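Local coordinates for protein L-fuculose phosphate aldolase (Streptococcus pneumoniae, PDB 4C24) that is a class II aldolase-family protein that binds a zinc ion and assembles from four chains, at residues 95-109 with 156-169. Numbering follows the deposited sequence.
With ZN (zinc ion), chain B; SO4 (sulfate ion), chain D.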
ATOM      1  N   ALA A  95      18.377 -22.514  -5.048  1.00 13.90           N
ATOM      2  CA  ALA A  95      17.313 -21.760  -5.679  1.00 13.77           C
ATOM      3  C   ALA A  95      17.588 -20.292  -5.458  1.00 13.12           C
ATOM      4  O   ALA A  95      18.051 -19.924  -4.375  1.00 16.10           O
ATOM      5  CB  ALA A  95      15.963 -22.133  -5.097  1.00 15.29           C
ATOM      6  N   ILE A  96      17.282 -19.478  -6.461  1.00 13.08           N
ATOM      7  CA  ILE A  96      17.598 -18.047  -6.424  1.00 12.86           C
ATOM      8  C   ILE A  96      16.438 -17.253  -6.970  1.00 12.46           C
ATOM      9  O   ILE A  96      15.818 -17.627  -8.004  1.00 13.24           O
ATOM     10  CB  ILE A  96      18.853 -17.755  -7.264  1.00 12.73           C
ATOM     11  CG1 ILE A  96      20.042 -18.435  -6.613  1.00 12.90           C
ATOM     12  CG2 ILE A  96      19.125 -16.245  -7.381  1.00 13.71           C
ATOM     13  CD1 ILE A  96      21.331 -18.406  -7.415  1.00 15.77           C
ATOM     14  N   ILE A  97      16.139 -16.134  -6.316  1.00 12.71           N
ATOM     15  CA  ILE A  97      15.159 -15.216  -6.820  1.00 13.10           C
ATOM     16  C   ILE A  97      15.781 -13.855  -6.929  1.00 12.39           C
ATOM     17  O   ILE A  97      16.459 -13.409  -5.969  1.00 15.38           O
ATOM     18  CB  ILE A  97      13.920 -15.143  -5.903  1.00 13.27           C
ATOM     19  CG1 ILE A  97      13.221 -16.530  -5.853  1.00 14.08           C
ATOM     20  CG2 ILE A  97      12.978 -14.041  -6.377  1.00 13.95           C
ATOM     21  CD1 ILE A  97      12.042 -16.581  -4.902  1.00 15.37           C
ATOM     22  N   HIS A  98      15.596 -13.223  -8.083  1.00 11.89           N
ATOM     23  CA  HIS A  98      15.964 -11.808  -8.271  1.00 12.80           C
ATOM     24  C   HIS A  98      14.690 -11.010  -8.480  1.00 12.80           C
ATOM     25  O   HIS A  98      13.789 -11.393  -9.268  1.00 14.96           O
ATOM     26  CB  HIS A  98      16.917 -11.661  -9.445  1.00 14.90           C
ATOM     27  CG  HIS A  98      17.051 -10.256  -9.964  1.00 15.66           C
ATOM     28  ND1 HIS A  98      17.611  -9.241  -9.217  1.00 14.67           N
ATOM     29  CD2 HIS A  98      16.698  -9.701 -11.150  1.00 13.90           C
ATOM     30  CE1 HIS A  98      17.589  -8.123  -9.920  1.00 14.90           C
ATOM     31  NE2 HIS A  98      17.063  -8.372 -11.109  1.00 12.87           N
ATOM     32  N   ALA A  99      14.578  -9.891  -7.770  1.00 12.94           N
ATOM     33  CA  ALA A  99      13.398  -9.080  -7.849  1.00 12.81           C
ATOM     34  C   ALA A  99      13.735  -7.612  -7.757  1.00 12.29           C
ATOM     35  O   ALA A  99      14.772  -7.276  -7.195  1.00 15.62           O
ATOM     36  CB  ALA A  99      12.419  -9.460  -6.750  1.00 14.57           C
ATOM     37  N   HIS A 100      12.894  -6.767  -8.322  1.00 12.09           N
ATOM     38  CA  HIS A 100      12.987  -5.312  -8.125  1.00 12.43           C
ATOM     39  C   HIS A 100      11.894  -4.979  -7.136  1.00 14.89           C
ATOM     40  O   HIS A 100      10.743  -4.728  -7.514  1.00 20.00           O
ATOM     41  CB  HIS A 100      12.781  -4.568  -9.437  1.00 14.63           C
ATOM     42  CG  HIS A 100      13.747  -4.955 -10.523  1.00 13.96           C
ATOM     43  ND1 HIS A 100      13.879  -4.232 -11.682  1.00 15.16           N
ATOM     44  CD2 HIS A 100      14.626  -5.985 -10.616  1.00 14.22           C
ATOM     45  CE1 HIS A 100      14.766  -4.833 -12.471  1.00 14.41           C
ATOM     46  NE2 HIS A 100      15.260  -5.877 -11.825  1.00 14.26           N
ATOM     47  N   THR A 101      12.216  -5.089  -5.853  1.00 13.23           N
ATOM     48  CA  THR A 101      11.233  -4.803  -4.826  1.00 14.79           C
ATOM     49  C   THR A 101      11.203  -3.298  -4.504  1.00 15.68           C
ATOM     50  O   THR A 101      11.722  -2.471  -5.284  1.00 18.58           O
ATOM     51  CB  THR A 101      11.457  -5.683  -3.591  1.00 14.27           C
ATOM     52  OG1 THR A 101      12.700  -5.305  -2.983  1.00 17.59           O
ATOM     53  CG2 THR A 101      11.448  -7.184  -3.959  1.00 18.16           C
ATOM     54  N   THR A 102      10.549  -2.924  -3.420  1.00 12.16           N
ATOM     55  CA  THR A 102      10.489  -1.488  -3.124  1.00 11.63           C
ATOM     56  C   THR A 102      11.637  -0.982  -2.247  1.00 12.13           C
ATOM     57  O   THR A 102      12.583  -0.365  -2.777  1.00 11.59           O
ATOM     58  CB  THR A 102       9.138  -1.086  -2.544  1.00 12.82           C
ATOM     59  OG1 THR A 102       8.129  -1.543  -3.447  1.00 15.12           O
ATOM     60  CG2 THR A 102       9.046   0.439  -2.383  1.00 14.03           C
ATOM     61  N   TYR A 103      11.564  -1.229  -0.944  1.00 11.79           N
ATOM     62  CA  TYR A 103      12.552  -0.600  -0.039  1.00 11.01           C
ATOM     63  C   TYR A 103      13.931  -1.189  -0.150  1.00 10.73           C
ATOM     64  O   TYR A 103      14.931  -0.474   0.096  1.00 11.25           O
ATOM     65  CB  TYR A 103      12.034  -0.554   1.394  1.00 11.23           C
ATOM     66  CG  TYR A 103      10.914   0.428   1.548  1.00 12.14           C
ATOM     67  CD1 TYR A 103       9.592   0.067   1.286  1.00 12.94           C
ATOM     68  CD2 TYR A 103      11.160   1.752   1.919  1.00 11.78           C
ATOM     69  CE1 TYR A 103       8.558   0.973   1.418  1.00 12.89           C
ATOM     70  CE2 TYR A 103      10.138   2.667   2.066  1.00 11.79           C
ATOM     71  CZ  TYR A 103       8.823   2.284   1.794  1.00 11.28           C
ATOM     72  OH  TYR A 103       7.795   3.187   1.941  1.00 12.82           O
ATOM     73  N   ALA A 104      14.050  -2.465  -0.472  1.00 10.79           N
ATOM     74  CA  ALA A 104      15.344  -3.054  -0.746  1.00 11.46           C
ATOM     75  C   ALA A 104      15.996  -2.330  -1.922  1.00 11.88           C
ATOM     76  O   ALA A 104      17.193  -2.074  -1.898  1.00 11.98           O
ATOM     77  CB  ALA A 104      15.223  -4.553  -0.961  1.00 14.91           C
ATOM     78  N   THR A 105      15.213  -1.954  -2.920  1.00 11.46           N
ATOM     79  CA  THR A 105      15.741  -1.260  -4.082  1.00 11.83           C
ATOM     80  C   THR A 105      16.054   0.186  -3.729  1.00 11.60           C
ATOM     81  O   THR A 105      17.033   0.713  -4.241  1.00 12.42           O
ATOM     82  CB  THR A 105      14.768  -1.358  -5.250  1.00 12.57           C
ATOM     83  OG1 THR A 105      14.616  -2.742  -5.552  1.00 14.54           O
ATOM     84  CG2 THR A 105      15.296  -0.634  -6.481  1.00 13.25           C
ATOM     85  N   VAL A 106      15.247   0.801  -2.859  1.00 11.01           N
ATOM     86  CA  VAL A 106      15.614   2.138  -2.294  1.00 10.26           C
ATOM     87  C   VAL A 106      17.025   2.108  -1.728  1.00 11.39           C
ATOM     88  O   VAL A 106      17.888   2.965  -2.073  1.00 12.36           O
ATOM     89  CB  VAL A 106      14.609   2.580  -1.229  1.00  9.84           C
ATOM     90  CG1 VAL A 106      15.136   3.804  -0.450  1.00 10.42           C
ATOM     91  CG2 VAL A 106      13.300   2.875  -1.918  1.00 12.07           C
ATOM     92  N   LEU A 107      17.274   1.149  -0.850  1.00 10.25           N
ATOM     93  CA  LEU A 107      18.621   1.022  -0.281  1.00 10.34           C
ATOM     94  C   LEU A 107      19.656   0.807  -1.381  1.00 11.39           C
ATOM     95  O   LEU A 107      20.722   1.390  -1.369  1.00 12.88           O
ATOM     96  CB  LEU A 107      18.666  -0.078   0.756  1.00 11.27           C
ATOM     97  CG  LEU A 107      17.899   0.278   2.027  1.00  9.82           C
ATOM     98  CD1 LEU A 107      17.934  -0.914   2.973  1.00 11.31           C
ATOM     99  CD2 LEU A 107      18.553   1.498   2.748  1.00 14.05           C
ATOM    100  N   ALA A 108      19.345  -0.023  -2.374  1.00 11.21           N
ATOM    101  CA  ALA A 108      20.252  -0.273  -3.474  1.00 11.13           C
ATOM    102  C   ALA A 108      20.564   0.995  -4.265  1.00 11.78           C
ATOM    103  O   ALA A 108      21.666   1.136  -4.788  1.00 12.26           O
ATOM    104  CB  ALA A 108      19.598  -1.307  -4.402  1.00 13.49           C
ATOM    105  N   CYS A 109      19.581   1.879  -4.414  1.00 13.64           N
ATOM    106  CA  CYS A 109      19.793   3.105  -5.180  1.00 13.48           C
ATOM    107  C   CYS A 109      20.567   4.153  -4.411  1.00 15.79           C
ATOM    108  O   CYS A 109      21.155   5.038  -5.027  1.00 18.73           O
ATOM    109  CB  CYS A 109      18.487   3.658  -5.742  1.00 15.75           C
ATOM    110  SG  CYS A 109      17.717   2.536  -6.938  1.00 16.94           S
ATOM    111  N   LEU A 156      21.945  -6.728  -2.112  1.00 11.99           N
ATOM    112  CA  LEU A 156      21.366  -5.663  -2.899  1.00 10.27           C
ATOM    113  C   LEU A 156      22.223  -5.361  -4.144  1.00 12.52           C
ATOM    114  O   LEU A 156      23.461  -5.359  -4.095  1.00 15.29           O
ATOM    115  CB  LEU A 156      21.179  -4.401  -2.038  1.00 12.67           C
ATOM    116  CG  LEU A 156      20.464  -4.552  -0.696  1.00 13.32           C
ATOM    117  CD1 LEU A 156      20.389  -3.231   0.049  1.00 16.39           C
ATOM    118  CD2 LEU A 156      19.088  -5.177  -0.925  1.00 17.28           C
ATOM    119  N   LEU A 157      21.562  -5.113  -5.259  1.00 11.85           N
ATOM    120  CA  LEU A 157      22.229  -4.815  -6.512  1.00 13.20           C
ATOM    121  C   LEU A 157      22.044  -3.327  -6.755  1.00 13.78           C
ATOM    122  O   LEU A 157      20.927  -2.825  -6.886  1.00 11.71           O
ATOM    123  CB  LEU A 157      21.574  -5.597  -7.651  1.00 12.20           C
ATOM    124  CG  LEU A 157      21.530  -7.102  -7.404  1.00 13.86           C
ATOM    125  CD1 LEU A 157      20.755  -7.758  -8.552  1.00 15.05           C
ATOM    126  CD2 LEU A 157      22.910  -7.728  -7.199  1.00 15.62           C
ATOM    127  N   ALA A 158      23.177  -2.613  -6.775  1.00 12.91           N
ATOM    128  CA  ALA A 158      23.142  -1.171  -6.833  1.00 12.59           C
ATOM    129  C   ALA A 158      22.244  -0.618  -7.951  1.00  9.80           C
ATOM    130  O   ALA A 158      22.376  -0.999  -9.109  1.00 12.90           O
ATOM    131  CB  ALA A 158      24.563  -0.657  -7.000  1.00 14.44           C
ATOM    132  N   ASN A 159      21.321   0.275  -7.601  1.00 11.02           N
ATOM    133  CA  ASN A 159      20.478   0.951  -8.586  1.00 11.68           C
ATOM    134  C   ASN A 159      19.621  -0.035  -9.363  1.00 12.26           C
ATOM    135  O   ASN A 159      19.262   0.225 -10.501  1.00 13.38           O
ATOM    136  CB  ASN A 159      21.296   1.833  -9.541  1.00 14.04           C
ATOM    137  CG  ASN A 159      22.038   2.916  -8.810  1.00 14.90           C
ATOM    138  OD1 ASN A 159      21.493   3.971  -8.495  1.00 16.47           O
ATOM    139  ND2 ASN A 159      23.259   2.644  -8.523  1.00 11.84           N
ATOM    140  N   HIS A 160      19.298  -1.139  -8.699  1.00 11.88           N
ATOM    141  CA  HIS A 160      18.698  -2.266  -9.441  1.00 12.63           C
ATOM    142  C   HIS A 160      17.684  -3.050  -8.637  1.00 12.19           C
ATOM    143  O   HIS A 160      16.487  -3.000  -8.948  1.00 14.59           O
ATOM    144  CB  HIS A 160      19.815  -3.161  -9.959  1.00 12.89           C
ATOM    145  CG  HIS A 160      19.351  -4.248 -10.875  1.00 13.71           C
ATOM    146  ND1 HIS A 160      20.175  -4.832 -11.805  1.00 13.51           N
ATOM    147  CD2 HIS A 160      18.140  -4.861 -10.993  1.00 14.52           C
ATOM    148  CE1 HIS A 160      19.490  -5.772 -12.459  1.00 14.84           C
ATOM    149  NE2 HIS A 160      18.259  -5.805 -11.978  1.00 11.69           N
ATOM    150  N   GLY A 161      18.121  -3.771  -7.618  1.00 11.26           N
ATOM    151  CA  GLY A 161      17.185  -4.615  -6.875  1.00 11.21           C
ATOM    152  C   GLY A 161      17.846  -5.535  -5.897  1.00 12.59           C
ATOM    153  O   GLY A 161      18.824  -5.169  -5.254  1.00 14.00           O
ATOM    154  N   ILE A 162      17.325  -6.743  -5.768  1.00 13.61           N
ATOM    155  CA  ILE A 162      17.782  -7.668  -4.774  1.00 13.94           C
ATOM    156  C   ILE A 162      17.977  -9.030  -5.426  1.00 12.30           C
ATOM    157  O   ILE A 162      17.308  -9.355  -6.416  1.00 14.32           O
ATOM    158  CB  ILE A 162      16.758  -7.771  -3.613  1.00 13.35           C
ATOM    159  CG1 ILE A 162      17.291  -8.564  -2.423  1.00 16.96           C
ATOM    160  CG2 ILE A 162      15.438  -8.381  -4.094  1.00 17.44           C
ATOM    161  CD1 ILE A 162      16.386  -8.544  -1.213  1.00 19.79           C
ATOM    162  N   LEU A 163      18.894  -9.794  -4.872  1.00 12.10           N
ATOM    163  CA  LEU A 163      19.121 -11.183  -5.205  1.00 11.37           C
ATOM    164  C   LEU A 163      19.127 -11.970  -3.906  1.00 13.43           C
ATOM    165  O   LEU A 163      19.786 -11.588  -2.934  1.00 15.49           O
ATOM    166  CB  LEU A 163      20.455 -11.365  -5.933  1.00 13.03           C
ATOM    167  CG  LEU A 163      20.783 -12.721  -6.571  1.00 15.00           C
ATOM    168  CD1 LEU A 163      19.972 -12.843  -7.856  1.00 15.67           C
ATOM    169  CD2 LEU A 163      22.272 -12.864  -6.912  1.00 17.66           C
ATOM    170  N   ALA A 164      18.387 -13.083  -3.863  1.00 13.19           N
ATOM    171  CA  ALA A 164      18.407 -13.947  -2.694  1.00 13.17           C
ATOM    172  C   ALA A 164      18.530 -15.399  -3.112  1.00 13.33           C
ATOM    173  O   ALA A 164      18.071 -15.766  -4.184  1.00 15.24           O
ATOM    174  CB  ALA A 164      17.154 -13.754  -1.849  1.00 14.74           C
ATOM    175  N   GLY A 165      19.123 -16.206  -2.247  1.00 13.56           N
ATOM    176  CA  GLY A 165      19.279 -17.629  -2.515  1.00 15.76           C
ATOM    177  C   GLY A 165      19.042 -18.471  -1.293  1.00 16.35           C
ATOM    178  O   GLY A 165      19.254 -18.037  -0.154  1.00 18.64           O
ATOM    179  N   ALA A 166      18.578 -19.697  -1.516  1.00 15.91           N
ATOM    180  CA  ALA A 166      18.383 -20.616  -0.414  1.00 16.10           C
ATOM    181  C   ALA A 166      18.358 -22.030  -0.940  1.00 17.85           C
ATOM    182  O   ALA A 166      18.658 -22.258  -2.100  1.00 17.24           O
ATOM    183  CB  ALA A 166      17.083 -20.303   0.317  1.00 17.43           C
ATOM    184  N   GLN A 167      18.033 -22.958  -0.047  1.00 19.66           N
ATOM    185  CA  GLN A 167      17.996 -24.391  -0.373  1.00 19.67           C
ATOM    186  C   GLN A 167      16.898 -24.768  -1.360  1.00 19.59           C
ATOM    187  O   GLN A 167      17.015 -25.776  -2.068  1.00 19.89           O
ATOM    188  CB  GLN A 167      17.855 -25.217   0.899  1.00 23.44           C
ATOM    189  N   ASN A 168      15.821 -23.993  -1.379  1.00 18.37           N
ATOM    190  CA  ASN A 168      14.701 -24.212  -2.292  1.00 18.54           C
ATOM    191  C   ASN A 168      13.938 -22.917  -2.500  1.00 19.50           C
ATOM    192  O   ASN A 168      14.241 -21.902  -1.849  1.00 20.05           O
ATOM    193  CB  ASN A 168      13.785 -25.334  -1.771  1.00 20.30           C
ATOM    194  CG  ASN A 168      13.325 -25.100  -0.348  1.00 22.75           C
ATOM    195  OD1 ASN A 168      13.011 -23.978   0.041  1.00 23.83           O
ATOM    196  ND2 ASN A 168      13.282 -26.159   0.434  1.00 28.57           N
ATOM    197  N   LEU A 169      12.971 -22.933  -3.406  1.00 18.66           N
ATOM    198  CA  LEU A 169      12.253 -21.713  -3.792  1.00 18.04           C
ATOM    199  C   LEU A 169      11.383 -21.161  -2.686  1.00 18.28           C
ATOM    200  O   LEU A 169      11.288 -19.948  -2.541  1.00 18.35           O
ATOM    201  CB  LEU A 169      11.417 -21.898  -5.049  1.00 19.38           C
ATOM    202  CG  LEU A 169      12.205 -21.913  -6.341  1.00 17.31           C
ATOM    203  CD1 LEU A 169      11.313 -22.456  -7.443  1.00 19.75           C
ATOM    204  CD2 LEU A 169      12.729 -20.530  -6.737  1.00 20.32           C
TER
HETATM  205 ZN    ZN B 301      16.752  -7.006 -12.516  1.00 15.82          ZN
HETATM  206  S   SO4 D1207       5.209  -0.855  -0.427  0.50 20.92           S
HETATM  207  O1  SO4 D1207       5.894  -1.379  -1.624  0.50 24.33           O
HETATM  208  O2  SO4 D1207       3.815  -1.356  -0.481  0.50 24.65           O
HETATM  209  O3  SO4 D1207       5.909  -1.410   0.742  0.50 17.50           O
HETATM  210  O4  SO4 D1207       5.254   0.623  -0.431  0.50 24.04           O
HETATM  211  O   HOH W   1      17.305  -7.482 -14.473  1.00 25.08           O
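Strands 95-99 and 161-166 run antiparallel, their axes 4.7 Å apart. Ala95, Ile97 and Ala99 form hydrogen-bonded pairs with Ala166, Ala164 and Ile162, whereas Ile96-Gly165 and His98-Leu163 are non-hydrogen-bonded pairs. Helix 103-109 then crosses strand 161-166 at 111°. Ala108 O in its last turn accepts Asn159 N at 3.0 Å, and Ala108 CB presses on Leu157 O. Leu156 fits its two methyls against the same helix, CD1 on Leu107 CB and CD2 on Ala104 CB, while Ile162 CD1 also approaches Ala104 CB.

On the sheet face of Ile96, His98 and Leu163, Leu163 CD1 lies 3.5 Å from Ile96 CG2 and also touches His98 CB. With CG anti to the backbone N (chi1 164°), the His98 ring turns ND1 back across the strand pair to Ile162 O, a bent 2.8 Å bond with ND1 above the carbonyl plane. This carbonyl also accepts Ala99 N, the two donors arriving from opposite faces of its plane. That bond and the one from NE2 to the zinc ion together hold the ring's rotation; Leu157 CD1 packs obliquely against ND1 and CE1. The NE2 atoms of His98, His100 and His160 each bind zinc at 2.0 Å, and a water is a fourth ligand at 2.1 Å. The His160 ring stands nearly perpendicular to those of His98 and His100, and one face of the His100 ring has His160 O above it, toward the rim. That oxygen is hydrogen-bonded to His118 of the second subunit, whose Tyr119 meets the His160 ring edge-to-face, placing the metal beside a subunit interface. Opposite Leu157, His160 and Gly161 form a classic beta bulge. These are central antiparallel strands of the AraD-like fold, here carrying the three-histidine zinc site of a class II aldolase.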